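5-formaminoimidazole-4-carboxamide-1-(beta)-D-ribofuranosyl 5'-monophosphate synthetase (Methanocaldococcus jannaschii, PDB 2R7K) catalyses the ATP- and formate-dependent, folate-independent formylation of AICAR to FAICAR in purine biosynthesis, working as a homohexamer built as a dimer of trimers. Local coordinates at residues A[226-231]-A[314-319]; A[152-157]-A[164-169]. One frame throughout, in Å; residues are numbered along the deposited sequence.

How the interactions relate
Both contacts are buried and both reach the ATP analogue ACP, yet they share no strand and do not touch: their centres lie about 20 Å apart and their nearest atoms about 6 Å. Interaction 1 sits about 8 Å from the centre of the chain, where strand 219-230 of the five-stranded antiparallel sheet meets the loop after strand 306-312; it is small and mainly a salt-bridge network beside the AICAR ligand, with the backbone of G318 packed against it. Interaction 2, about 21 Å from that centre, is the hairpin of strands 153-156 and 166-169 in the four-stranded sheet; backbone bonds and apolar side chains make it. Interaction 1 meets the ribose of ACP, interaction 2 its adenine and alpha-phosphate.

Interaction 1 of 2, residues A[226-231]-A[314-319]; sequences DKRYES and RVDGGT. With AMZ (aminoimidazole 4-carboxamide ribonucleotide), chain F; ACP (phosphomethylphosphonic acid adenylate ester), chain E.
The guanidinium of R228 and the carboxylate of D316 meet end-on and nearly coplanar, their planes 8° apart, while the carboxamide oxygen O5 of AMZ lies over one guanidinium face, toward its rim, and OD2 of D226 sits at the edge, in plane. R228 NH2 reaches OD1 of D316 at 2.7 Å, on its syn lone pair, and R228 NH1 reaches OD2 of D316 at 2.9 Å, so each nitrogen holds one oxygen. NH1 also bonds OD2 of D226 at 3.1 Å, which closes a salt-bridge network of one arginine and two aspartates. The R228 chain, bent at chi2 (-68°), brings its end to the loop although its CB does not point there. D316, with CG anti to the backbone N (chi1 177°), also takes the backbone N of G318 on OD2 at 2.6 Å, an Asx turn at the start of the 3-10 segment 317-319. D226 lays OD1 3.3 Å from CA of G318, where a side chain would collide; the same OD1 is hydrogen-bonded to H210. Replacing R228 with a methionine would probably leave the carboxylates of D226 and D316 without their shared positive charge, with only the G318 N bond described here still holding D316. Farther along the strand, E230 OE1 accepts from the ribose O2' of ACP at 3.0 Å, and OE2 lies against O3' at a distance too short to be reliable; OE1 also pairs with R238 of the third subunit. In this ATP-grasp enzyme R228 of the strand and G317 and G318 of the loop lie against the carboxamide end of AMZ: CA of G317 is 3.7 Å from C6 of AMZ, and a CB there would strike its imidazole. With D226 OD1 and D316 OD2 only 4.5 Å apart, the arginine between them probably offsets two buried like charges beside the carboxamide of AICAR.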
ATOM      1  N   ASP A 226     -20.799  -1.383  15.474  1.00 28.85           N
ATOM      2  CA  ASP A 226     -20.405  -2.354  16.496  1.00 29.00           C
ATOM      3  C   ASP A 226     -21.614  -2.791  17.329  1.00 30.46           C
ATOM      4  O   ASP A 226     -22.660  -2.142  17.318  1.00 28.53           O
ATOM      5  CB  ASP A 226     -19.344  -1.764  17.442  1.00 25.19           C
ATOM      6  CG  ASP A 226     -19.920  -0.707  18.403  1.00 40.63           C
ATOM      7  OD1 ASP A 226     -20.188   0.422  17.942  1.00 38.83           O
ATOM      8  OD2 ASP A 226     -20.073  -0.983  19.627  1.00 39.77           O
ATOM      9  N   LYS A 227     -21.458  -3.894  18.054  1.00 32.06           N
ATOM     10  CA  LYS A 227     -22.390  -4.237  19.121  1.00 32.97           C
ATOM     11  C   LYS A 227     -21.658  -4.127  20.453  1.00 35.38           C
ATOM     12  O   LYS A 227     -20.460  -4.390  20.542  1.00 32.68           O
ATOM     13  CB  LYS A 227     -22.990  -5.632  18.923  1.00 35.37           C
ATOM     14  CG  LYS A 227     -22.082  -6.799  19.279  1.00 32.86           C
ATOM     15  CD  LYS A 227     -22.816  -8.137  19.111  1.00 32.17           C
ATOM     16  CE  LYS A 227     -22.262  -9.191  20.058  1.00 38.48           C
ATOM     17  NZ  LYS A 227     -23.043 -10.455  20.036  1.00 39.01           N
ATOM     18  N   ARG A 228     -22.382  -3.718  21.484  1.00 30.06           N
ATOM     19  CA  ARG A 228     -21.787  -3.488  22.789  1.00 33.16           C
ATOM     20  C   ARG A 228     -21.479  -4.815  23.445  1.00 27.29           C
ATOM     21  O   ARG A 228     -22.148  -5.822  23.180  1.00 32.42           O
ATOM     22  CB  ARG A 228     -22.746  -2.695  23.683  1.00 32.13           C
ATOM     23  CG  ARG A 228     -23.112  -1.331  23.142  1.00 41.50           C
ATOM     24  CD  ARG A 228     -21.904  -0.417  23.151  1.00 46.36           C
ATOM     25  NE  ARG A 228     -22.293   0.989  23.140  1.00 53.35           N
ATOM     26  CZ  ARG A 228     -21.916   1.874  22.220  1.00 50.11           C
ATOM     27  NH1 ARG A 228     -21.118   1.513  21.225  1.00 45.12           N
ATOM     28  NH2 ARG A 228     -22.335   3.128  22.308  1.00 46.08           N
ATOM     29  N   TYR A 229     -20.451  -4.803  24.288  1.00 29.75           N
ATOM     30  CA  TYR A 229     -20.030  -5.961  25.053  1.00 25.95           C
ATOM     31  C   TYR A 229     -20.045  -5.472  26.488  1.00 33.40           C
ATOM     32  O   TYR A 229     -19.154  -4.727  26.906  1.00 33.50           O
ATOM     33  CB  TYR A 229     -18.619  -6.370  24.625  1.00 29.73           C
ATOM     34  CG  TYR A 229     -18.216  -7.768  24.970  1.00 31.96           C
ATOM     35  CD1 TYR A 229     -19.136  -8.804  24.940  1.00 31.79           C
ATOM     36  CD2 TYR A 229     -16.897  -8.070  25.287  1.00 34.20           C
ATOM     37  CE1 TYR A 229     -18.758 -10.095  25.237  1.00 33.74           C
ATOM     38  CE2 TYR A 229     -16.511  -9.362  25.577  1.00 28.35           C
ATOM     39  CZ  TYR A 229     -17.450 -10.366  25.555  1.00 34.37           C
ATOM     40  OH  TYR A 229     -17.083 -11.659  25.859  1.00 39.74           O
ATOM     41  N   GLU A 230     -21.074  -5.875  27.233  1.00 36.57           N
ATOM     42  CA  GLU A 230     -21.376  -5.286  28.541  1.00 31.26           C
ATOM     43  C   GLU A 230     -21.287  -6.303  29.686  1.00 34.76           C
ATOM     44  O   GLU A 230     -21.619  -7.464  29.515  1.00 34.62           O
ATOM     45  CB  GLU A 230     -22.761  -4.625  28.496  1.00 31.41           C
ATOM     46  CG  GLU A 230     -22.793  -3.352  27.664  1.00 32.68           C
ATOM     47  CD  GLU A 230     -24.178  -2.975  27.179  1.00 38.34           C
ATOM     48  OE1 GLU A 230     -25.056  -3.858  27.094  1.00 44.47           O
ATOM     49  OE2 GLU A 230     -24.385  -1.781  26.871  1.00 38.98           O
ATOM     50  N   SER A 231     -20.820  -5.855  30.848  1.00 35.75           N
ATOM     51  CA  SER A 231     -20.689  -6.711  32.027  1.00 33.33           C
ATOM     52  C   SER A 231     -21.598  -6.169  33.145  1.00 33.54           C
ATOM     53  O   SER A 231     -21.635  -4.963  33.372  1.00 34.32           O
ATOM     54  CB  SER A 231     -19.228  -6.734  32.480  1.00 28.29           C
ATOM     55  OG  SER A 231     -18.998  -7.689  33.503  1.00 33.24           O
ATOM     56  N   ARG A 314     -21.344  13.260  19.252  1.00 51.37           N
ATOM     57  CA  ARG A 314     -19.933  13.277  18.921  1.00 49.48           C
ATOM     58  C   ARG A 314     -19.467  11.840  18.705  1.00 45.09           C
ATOM     59  O   ARG A 314     -20.282  10.953  18.468  1.00 45.94           O
ATOM     60  CB  ARG A 314     -19.120  13.985  20.002  1.00 47.34           C
ATOM     61  CG  ARG A 314     -19.671  13.824  21.398  1.00 51.45           C
ATOM     62  CD  ARG A 314     -19.465  12.428  21.913  1.00 52.51           C
ATOM     63  NE  ARG A 314     -20.128  12.246  23.194  1.00 57.78           N
ATOM     64  CZ  ARG A 314     -20.046  11.142  23.926  1.00 64.34           C
ATOM     65  NH1 ARG A 314     -20.691  11.070  25.085  1.00 60.65           N
ATOM     66  NH2 ARG A 314     -19.318  10.115  23.501  1.00 61.20           N
ATOM     67  N   VAL A 315     -18.164  11.608  18.784  1.00 37.36           N
ATOM     68  CA  VAL A 315     -17.638  10.287  18.483  1.00 40.12           C
ATOM     69  C   VAL A 315     -17.948   9.308  19.618  1.00 38.21           C
ATOM     70  O   VAL A 315     -17.716   9.605  20.788  1.00 42.11           O
ATOM     71  CB  VAL A 315     -16.126  10.329  18.180  1.00 37.37           C
ATOM     72  CG1 VAL A 315     -15.342  10.822  19.396  1.00 32.11           C
ATOM     73  CG2 VAL A 315     -15.633   8.969  17.703  1.00 28.50           C
ATOM     74  N   ASP A 316     -18.485   8.152  19.240  1.00 36.85           N
ATOM     75  CA  ASP A 316     -18.885   7.109  20.172  1.00 33.01           C
ATOM     76  C   ASP A 316     -17.771   6.082  20.363  1.00 39.38           C
ATOM     77  O   ASP A 316     -17.078   5.716  19.408  1.00 38.44           O
ATOM     78  CB  ASP A 316     -20.163   6.427  19.658  1.00 34.16           C
ATOM     79  CG  ASP A 316     -20.611   5.268  20.547  1.00 40.89           C
ATOM     80  OD1 ASP A 316     -21.483   5.487  21.417  1.00 41.71           O
ATOM     81  OD2 ASP A 316     -20.086   4.145  20.388  1.00 40.09           O
ATOM     82  N   GLY A 317     -17.615   5.610  21.597  1.00 33.18           N
ATOM     83  CA  GLY A 317     -16.597   4.613  21.932  1.00 25.02           C
ATOM     84  C   GLY A 317     -16.540   3.413  21.003  1.00 33.21           C
ATOM     85  O   GLY A 317     -15.492   2.804  20.831  1.00 32.59           O
ATOM     86  N   GLY A 318     -17.672   3.059  20.407  1.00 32.43           N
ATOM     87  CA  GLY A 318     -17.722   1.902  19.528  1.00 31.99           C
ATOM     88  C   GLY A 318     -16.844   2.001  18.286  1.00 38.92           C
ATOM     89  O   GLY A 318     -16.571   0.982  17.643  1.00 31.80           O
ATOM     90  N   THR A 319     -16.411   3.219  17.942  1.00 33.25           N
ATOM     91  CA  THR A 319     -15.525   3.432  16.792  1.00 31.06           C
ATOM     92  C   THR A 319     -14.181   2.732  16.971  1.00 35.59           C
ATOM     93  O   THR A 319     -13.470   2.469  15.998  1.00 33.06           O
ATOM     94  CB  THR A 319     -15.299   4.929  16.473  1.00 25.16           C
ATOM     95  OG1 THR A 319     -14.842   5.621  17.643  1.00 30.38           O
ATOM     96  CG2 THR A 319     -16.571   5.557  15.980  1.00 19.57           C
TER
HETATM   97  O5  AMZ F 401     -18.456   1.786  23.735  1.00 42.59           O
HETATM   98  C6  AMZ F 401     -17.447   2.044  24.394  1.00 46.66           C
HETATM   99  N2  AMZ F 401     -16.287   1.390  24.318  1.00 39.28           N
HETATM  100  C3A AMZ F 401     -17.462   3.185  25.393  1.00 43.60           C
HETATM  101  C7A AMZ F 401     -18.534   4.009  25.639  1.00 48.53           C
HETATM  102  N3  AMZ F 401     -19.725   3.943  25.047  1.00 46.77           N
HETATM  103  N1  AMZ F 401     -16.456   3.559  26.171  1.00 42.94           N
HETATM  104  C5  AMZ F 401     -16.888   4.601  26.893  1.00 46.28           C
HETATM  105  N   AMZ F 401     -18.157   4.879  26.568  1.00 52.86           N
HETATM  106  C1  AMZ F 401     -18.983   5.957  27.131  1.00 56.79           C
HETATM  107  C2  AMZ F 401     -19.612   5.514  28.452  1.00 61.21           C
HETATM  108  C3  AMZ F 401     -18.732   6.163  29.503  1.00 61.17           C
HETATM  109  O2  AMZ F 401     -19.544   6.534  30.616  1.00 62.44           O
HETATM  110  O1  AMZ F 401     -20.928   6.067  28.527  1.00 67.07           O
HETATM  111  O   AMZ F 401     -18.087   7.065  27.410  1.00 57.11           O
HETATM  112  C   AMZ F 401     -18.235   7.428  28.795  1.00 62.73           C
HETATM  113  C4  AMZ F 401     -16.842   7.811  29.304  1.00 54.81           C
HETATM  114  O3  AMZ F 401     -15.935   6.737  29.080  1.00 47.10           O
HETATM  115  P   AMZ F 401     -14.838   6.364  30.181  1.00 50.54           P
HETATM  116  OP1 AMZ F 401     -13.828   7.423  30.452  1.00 49.61           O
HETATM  117  O4  AMZ F 401     -15.655   5.987  31.530  1.00 53.63           O
HETATM  118  OP2 AMZ F 401     -14.145   4.992  29.678  1.00 46.68           O
HETATM  119  PG  ACP E 400     -23.412   4.165  28.971  1.00 82.19           P
HETATM  120  O1G ACP E 400     -22.962   3.967  30.400  1.00 83.07           O
HETATM  121  O2G ACP E 400     -23.382   5.610  28.523  1.00 80.72           O
HETATM  122  O3G ACP E 400     -22.767   3.205  27.995  1.00 84.48           O
HETATM  123  PB  ACP E 400     -25.946   4.248  27.423  1.00 69.14           P
HETATM  124  O1B ACP E 400     -24.941   4.115  26.304  1.00 72.71           O
HETATM  125  O2B ACP E 400     -26.585   5.605  27.634  1.00 69.65           O
HETATM  126  C3B ACP E 400     -25.165   3.717  28.971  1.00 73.08           C
HETATM  127  PA  ACP E 400     -28.328   2.820  28.070  1.00 43.50           P
HETATM  128  O1A ACP E 400     -29.590   3.416  27.504  1.00 43.10           O
HETATM  129  O2A ACP E 400     -27.932   3.043  29.507  1.00 46.26           O
HETATM  130  O3A ACP E 400     -27.125   3.211  27.067  1.00 57.80           O
HETATM  131  O5' ACP E 400     -28.406   1.238  27.851  1.00 42.97           O
HETATM  132  C5' ACP E 400     -27.469   0.386  28.493  1.00 36.77           C
HETATM  133  C4' ACP E 400     -27.632  -0.962  27.826  1.00 41.13           C
HETATM  134  O4' ACP E 400     -28.915  -1.506  28.151  1.00 39.22           O
HETATM  135  C3' ACP E 400     -27.619  -0.841  26.310  1.00 37.53           C
HETATM  136  O3' ACP E 400     -26.296  -0.909  25.761  1.00 42.27           O
HETATM  137  C2' ACP E 400     -28.481  -2.008  25.879  1.00 41.93           C
HETATM  138  O2' ACP E 400     -27.672  -3.179  25.796  1.00 42.84           O
HETATM  139  C1' ACP E 400     -29.487  -2.161  27.019  1.00 34.38           C
HETATM  140  N9  ACP E 400     -30.729  -1.443  26.667  1.00 33.81           N
HETATM  141  C8  ACP E 400     -30.896  -0.109  26.765  1.00 31.03           C
HETATM  142  N7  ACP E 400     -32.135   0.256  26.360  1.00 33.89           N
HETATM  143  C5  ACP E 400     -32.785  -0.867  25.998  1.00 33.30           C
HETATM  144  C6  ACP E 400     -34.135  -1.194  25.494  1.00 31.22           C
HETATM  145  N6  ACP E 400     -35.052  -0.222  25.276  1.00 34.99           N
HETATM  146  N1  ACP E 400     -34.413  -2.490  25.243  1.00 36.47           N
HETATM  147  C2  ACP E 400     -33.509  -3.469  25.453  1.00 34.20           C
HETATM  148  N3  ACP E 400     -32.264  -3.244  25.915  1.00 35.61           N
HETATM  149  C4  ACP E 400     -31.850  -1.984  26.195  1.00 28.69           C

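Interaction 2 of 2, residues A[152-157]-A[164-169]; sequences TVIVKF and RGYFIA. With ACP (phosphomethylphosphonic acid adenylate ester), chain E.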
ATOM      1  N   THR A 152     -42.797  -6.322  29.036  1.00 47.38           N
ATOM      2  CA  THR A 152     -41.455  -6.319  29.581  1.00 44.88           C
ATOM      3  C   THR A 152     -40.843  -4.942  29.344  1.00 42.82           C
ATOM      4  O   THR A 152     -40.961  -4.365  28.258  1.00 38.49           O
ATOM      5  CB  THR A 152     -40.579  -7.455  29.005  1.00 48.09           C
ATOM      6  OG1 THR A 152     -41.196  -8.717  29.290  1.00 50.83           O
ATOM      7  CG2 THR A 152     -39.199  -7.444  29.639  1.00 39.47           C
ATOM      8  N   VAL A 153     -40.236  -4.395  30.388  1.00 40.41           N
ATOM      9  CA  VAL A 153     -39.632  -3.082  30.302  1.00 38.13           C
ATOM     10  C   VAL A 153     -38.221  -3.153  30.848  1.00 40.18           C
ATOM     11  O   VAL A 153     -37.892  -4.063  31.610  1.00 36.21           O
ATOM     12  CB  VAL A 153     -40.424  -2.014  31.109  1.00 38.63           C
ATOM     13  CG1 VAL A 153     -41.815  -1.794  30.508  1.00 38.10           C
ATOM     14  CG2 VAL A 153     -40.510  -2.396  32.579  1.00 36.50           C
ATOM     15  N   ILE A 154     -37.385  -2.204  30.440  1.00 37.44           N
ATOM     16  CA  ILE A 154     -36.100  -2.021  31.086  1.00 40.40           C
ATOM     17  C   ILE A 154     -36.188  -0.729  31.891  1.00 31.72           C
ATOM     18  O   ILE A 154     -36.837   0.233  31.467  1.00 37.44           O
ATOM     19  CB  ILE A 154     -34.933  -1.974  30.062  1.00 37.56           C
ATOM     20  CG1 ILE A 154     -33.591  -1.822  30.781  1.00 35.11           C
ATOM     21  CG2 ILE A 154     -35.152  -0.856  29.041  1.00 30.05           C
ATOM     22  CD1 ILE A 154     -32.381  -2.031  29.887  1.00 43.11           C
ATOM     23  N   VAL A 155     -35.562  -0.706  33.062  1.00 35.98           N
ATOM     24  CA  VAL A 155     -35.644   0.482  33.908  1.00 41.77           C
ATOM     25  C   VAL A 155     -34.271   1.062  34.207  1.00 39.02           C
ATOM     26  O   VAL A 155     -33.391   0.376  34.725  1.00 41.89           O
ATOM     27  CB  VAL A 155     -36.410   0.223  35.239  1.00 38.77           C
ATOM     28  CG1 VAL A 155     -36.661   1.544  35.955  1.00 41.63           C
ATOM     29  CG2 VAL A 155     -37.733  -0.476  34.964  1.00 36.21           C
ATOM     30  N   LYS A 156     -34.110   2.342  33.889  1.00 49.62           N
ATOM     31  CA  LYS A 156     -32.824   3.009  34.004  1.00 57.28           C
ATOM     32  C   LYS A 156     -32.816   4.076  35.097  1.00 63.33           C
ATOM     33  O   LYS A 156     -33.689   4.943  35.145  1.00 61.79           O
ATOM     34  CB  LYS A 156     -32.440   3.625  32.658  1.00 52.94           C
ATOM     35  CG  LYS A 156     -32.401   2.616  31.524  1.00 46.11           C
ATOM     36  CD  LYS A 156     -32.315   3.290  30.170  1.00 41.83           C
ATOM     37  CE  LYS A 156     -32.224   2.247  29.059  1.00 43.11           C
ATOM     38  NZ  LYS A 156     -32.348   2.838  27.694  1.00 42.27           N
ATOM     39  N   PHE A 157     -31.818   4.001  35.969  1.00 69.95           N
ATOM     40  CA  PHE A 157     -31.616   5.005  37.000  1.00 80.39           C
ATOM     41  C   PHE A 157     -30.247   5.653  36.814  1.00 87.49           C
ATOM     42  O   PHE A 157     -29.236   4.952  36.726  1.00 85.95           O
ATOM     43  CB  PHE A 157     -31.684   4.371  38.393  1.00 80.00           C
ATOM     44  CG  PHE A 157     -32.787   3.362  38.556  1.00 80.69           C
ATOM     45  CD1 PHE A 157     -32.601   2.041  38.175  1.00 81.66           C
ATOM     46  CD2 PHE A 157     -34.002   3.727  39.110  1.00 82.31           C
ATOM     47  CE1 PHE A 157     -33.615   1.109  38.327  1.00 83.04           C
ATOM     48  CE2 PHE A 157     -35.019   2.800  39.270  1.00 82.94           C
ATOM     49  CZ  PHE A 157     -34.824   1.491  38.877  1.00 82.43           C
ATOM     50  N   ARG A 164     -25.119  -0.457  35.735  1.00 61.88           N
ATOM     51  CA  ARG A 164     -25.217  -0.845  37.143  1.00 70.76           C
ATOM     52  C   ARG A 164     -26.577  -0.493  37.770  1.00 69.44           C
ATOM     53  O   ARG A 164     -27.093  -1.227  38.617  1.00 67.39           O
ATOM     54  CB  ARG A 164     -24.076  -0.227  37.953  1.00 76.07           C
ATOM     55  CG  ARG A 164     -23.826  -0.917  39.288  1.00 80.37           C
ATOM     56  CD  ARG A 164     -23.341  -2.347  39.092  1.00 81.12           C
ATOM     57  NE  ARG A 164     -23.514  -3.152  40.298  1.00 82.82           N
ATOM     58  CZ  ARG A 164     -22.577  -3.329  41.226  1.00 85.15           C
ATOM     59  NH1 ARG A 164     -21.385  -2.759  41.092  1.00 83.20           N
ATOM     60  NH2 ARG A 164     -22.832  -4.079  42.291  1.00 85.84           N
ATOM     61  N   GLY A 165     -27.150   0.633  37.349  1.00 66.63           N
ATOM     62  CA  GLY A 165     -28.491   1.017  37.773  1.00 57.27           C
ATOM     63  C   GLY A 165     -29.541   0.602  36.757  1.00 56.21           C
ATOM     64  O   GLY A 165     -30.110   1.444  36.056  1.00 55.37           O
ATOM     65  N   TYR A 166     -29.792  -0.703  36.672  1.00 50.55           N
ATOM     66  CA  TYR A 166     -30.740  -1.256  35.710  1.00 45.79           C
ATOM     67  C   TYR A 166     -31.448  -2.473  36.284  1.00 39.56           C
ATOM     68  O   TYR A 166     -30.878  -3.218  37.087  1.00 37.18           O
ATOM     69  CB  TYR A 166     -30.027  -1.703  34.425  1.00 52.29           C
ATOM     70  CG  TYR A 166     -29.268  -0.626  33.682  1.00 51.41           C
ATOM     71  CD1 TYR A 166     -27.939  -0.347  33.987  1.00 52.60           C
ATOM     72  CD2 TYR A 166     -29.872   0.091  32.658  1.00 48.85           C
ATOM     73  CE1 TYR A 166     -27.237   0.632  33.308  1.00 53.78           C
ATOM     74  CE2 TYR A 166     -29.180   1.076  31.970  1.00 53.89           C
ATOM     75  CZ  TYR A 166     -27.860   1.344  32.303  1.00 57.95           C
ATOM     76  OH  TYR A 166     -27.159   2.320  31.623  1.00 56.90           O
ATOM     77  N   PHE A 167     -32.688  -2.678  35.859  1.00 38.03           N
ATOM     78  CA  PHE A 167     -33.330  -3.981  36.003  1.00 35.22           C
ATOM     79  C   PHE A 167     -34.430  -4.152  34.969  1.00 29.23           C
ATOM     80  O   PHE A 167     -34.848  -3.189  34.317  1.00 36.70           O
ATOM     81  CB  PHE A 167     -33.815  -4.264  37.445  1.00 39.29           C
ATOM     82  CG  PHE A 167     -34.955  -3.385  37.914  1.00 40.06           C
ATOM     83  CD1 PHE A 167     -34.755  -2.453  38.923  1.00 39.63           C
ATOM     84  CD2 PHE A 167     -36.230  -3.512  37.369  1.00 37.06           C
ATOM     85  CE1 PHE A 167     -35.799  -1.656  39.370  1.00 38.83           C
ATOM     86  CE2 PHE A 167     -37.279  -2.712  37.804  1.00 35.70           C
ATOM     87  CZ  PHE A 167     -37.065  -1.783  38.805  1.00 37.37           C
ATOM     88  N   ILE A 168     -34.866  -5.394  34.802  1.00 36.50           N
ATOM     89  CA  ILE A 168     -35.931  -5.732  33.867  1.00 37.06           C
ATOM     90  C   ILE A 168     -37.187  -6.125  34.648  1.00 39.90           C
ATOM     91  O   ILE A 168     -37.098  -6.805  35.673  1.00 34.81           O
ATOM     92  CB  ILE A 168     -35.507  -6.919  32.974  1.00 37.31           C
ATOM     93  CG1 ILE A 168     -34.253  -6.553  32.167  1.00 41.18           C
ATOM     94  CG2 ILE A 168     -36.654  -7.355  32.066  1.00 31.69           C
ATOM     95  CD1 ILE A 168     -33.657  -7.711  31.383  1.00 39.47           C
ATOM     96  N   ALA A 169     -38.351  -5.703  34.167  1.00 35.51           N
ATOM     97  CA  ALA A 169     -39.599  -6.016  34.847  1.00 39.07           C
ATOM     98  C   ALA A 169     -40.692  -6.310  33.844  1.00 40.84           C
ATOM     99  O   ALA A 169     -40.733  -5.705  32.776  1.00 43.94           O
ATOM    100  CB  ALA A 169     -40.015  -4.864  35.756  1.00 39.35           C
TER
HETATM  101  PG  ACP E 400     -23.412   4.165  28.971  1.00 82.19           P
HETATM  102  O1G ACP E 400     -22.962   3.967  30.400  1.00 83.07           O
HETATM  103  O2G ACP E 400     -23.382   5.610  28.523  1.00 80.72           O
HETATM  104  O3G ACP E 400     -22.767   3.205  27.995  1.00 84.48           O
HETATM  105  PB  ACP E 400     -25.946   4.248  27.423  1.00 69.14           P
HETATM  106  O1B ACP E 400     -24.941   4.115  26.304  1.00 72.71           O
HETATM  107  O2B ACP E 400     -26.585   5.605  27.634  1.00 69.65           O
HETATM  108  C3B ACP E 400     -25.165   3.717  28.971  1.00 73.08           C
HETATM  109  PA  ACP E 400     -28.328   2.820  28.070  1.00 43.50           P
HETATM  110  O1A ACP E 400     -29.590   3.416  27.504  1.00 43.10           O
HETATM  111  O2A ACP E 400     -27.932   3.043  29.507  1.00 46.26           O
HETATM  112  O3A ACP E 400     -27.125   3.211  27.067  1.00 57.80           O
HETATM  113  O5' ACP E 400     -28.406   1.238  27.851  1.00 42.97           O
HETATM  114  C5' ACP E 400     -27.469   0.386  28.493  1.00 36.77           C
HETATM  115  C4' ACP E 400     -27.632  -0.962  27.826  1.00 41.13           C
HETATM  116  O4' ACP E 400     -28.915  -1.506  28.151  1.00 39.22           O
HETATM  117  C3' ACP E 400     -27.619  -0.841  26.310  1.00 37.53           C
HETATM  118  O3' ACP E 400     -26.296  -0.909  25.761  1.00 42.27           O
HETATM  119  C2' ACP E 400     -28.481  -2.008  25.879  1.00 41.93           C
HETATM  120  O2' ACP E 400     -27.672  -3.179  25.796  1.00 42.84           O
HETATM  121  C1' ACP E 400     -29.487  -2.161  27.019  1.00 34.38           C
HETATM  122  N9  ACP E 400     -30.729  -1.443  26.667  1.00 33.81           N
HETATM  123  C8  ACP E 400     -30.896  -0.109  26.765  1.00 31.03           C
HETATM  124  N7  ACP E 400     -32.135   0.256  26.360  1.00 33.89           N
HETATM  125  C5  ACP E 400     -32.785  -0.867  25.998  1.00 33.30           C
HETATM  126  C6  ACP E 400     -34.135  -1.194  25.494  1.00 31.22           C
HETATM  127  N6  ACP E 400     -35.052  -0.222  25.276  1.00 34.99           N
HETATM  128  N1  ACP E 400     -34.413  -2.490  25.243  1.00 36.47           N
HETATM  129  C2  ACP E 400     -33.509  -3.469  25.453  1.00 34.20           C
HETATM  130  N3  ACP E 400     -32.264  -3.244  25.915  1.00 35.61           N
HETATM  131  C4  ACP E 400     -31.850  -1.984  26.195  1.00 28.69           C
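V153 and A169 open the antiparallel ladder as a hydrogen-bonded pair, joined N to O in both directions; V155 and F167 form the next, with V155 N to F167 O at 2.9 Å and a weak return bond. Past the last strand pair, F157 N still bonds G165 O at 3.1 Å. Among the apolar contacts, V155 sets CB over one face of the F167 ring in a CH-pi contact, 4.2 Å from its centroid; F167 turns CG between its backbone N and carbonyl carbon (chi1 67°), which lays the ring alongside V155. The F157 ring, which is poorly ordered, meets that of F167 obliquely. F175, of helix 172-184, packs edge-to-face with F167 on this side. The segments form the beta hairpin of an ATP-grasp fold, its connecting loop not fully modelled, and the opposite face, with I154, K156, Y166 and I168, looks onto the nucleotide. I154 CD1 packs against the adenine, 3.7 Å from ACP N9. K156 crosses the Y166 ring obliquely, its CG 3.6 Å from Y166 CE2. Polar contacts with the ligand come from the ends of these two: K156, extended beyond CG, gives NZ to O1A at 2.8 Å and N7 at 2.9 Å of ACP and pairs with E199, while Y166 OH points at O2A, which lies at its ring edge, at a separation too short to be taken literally.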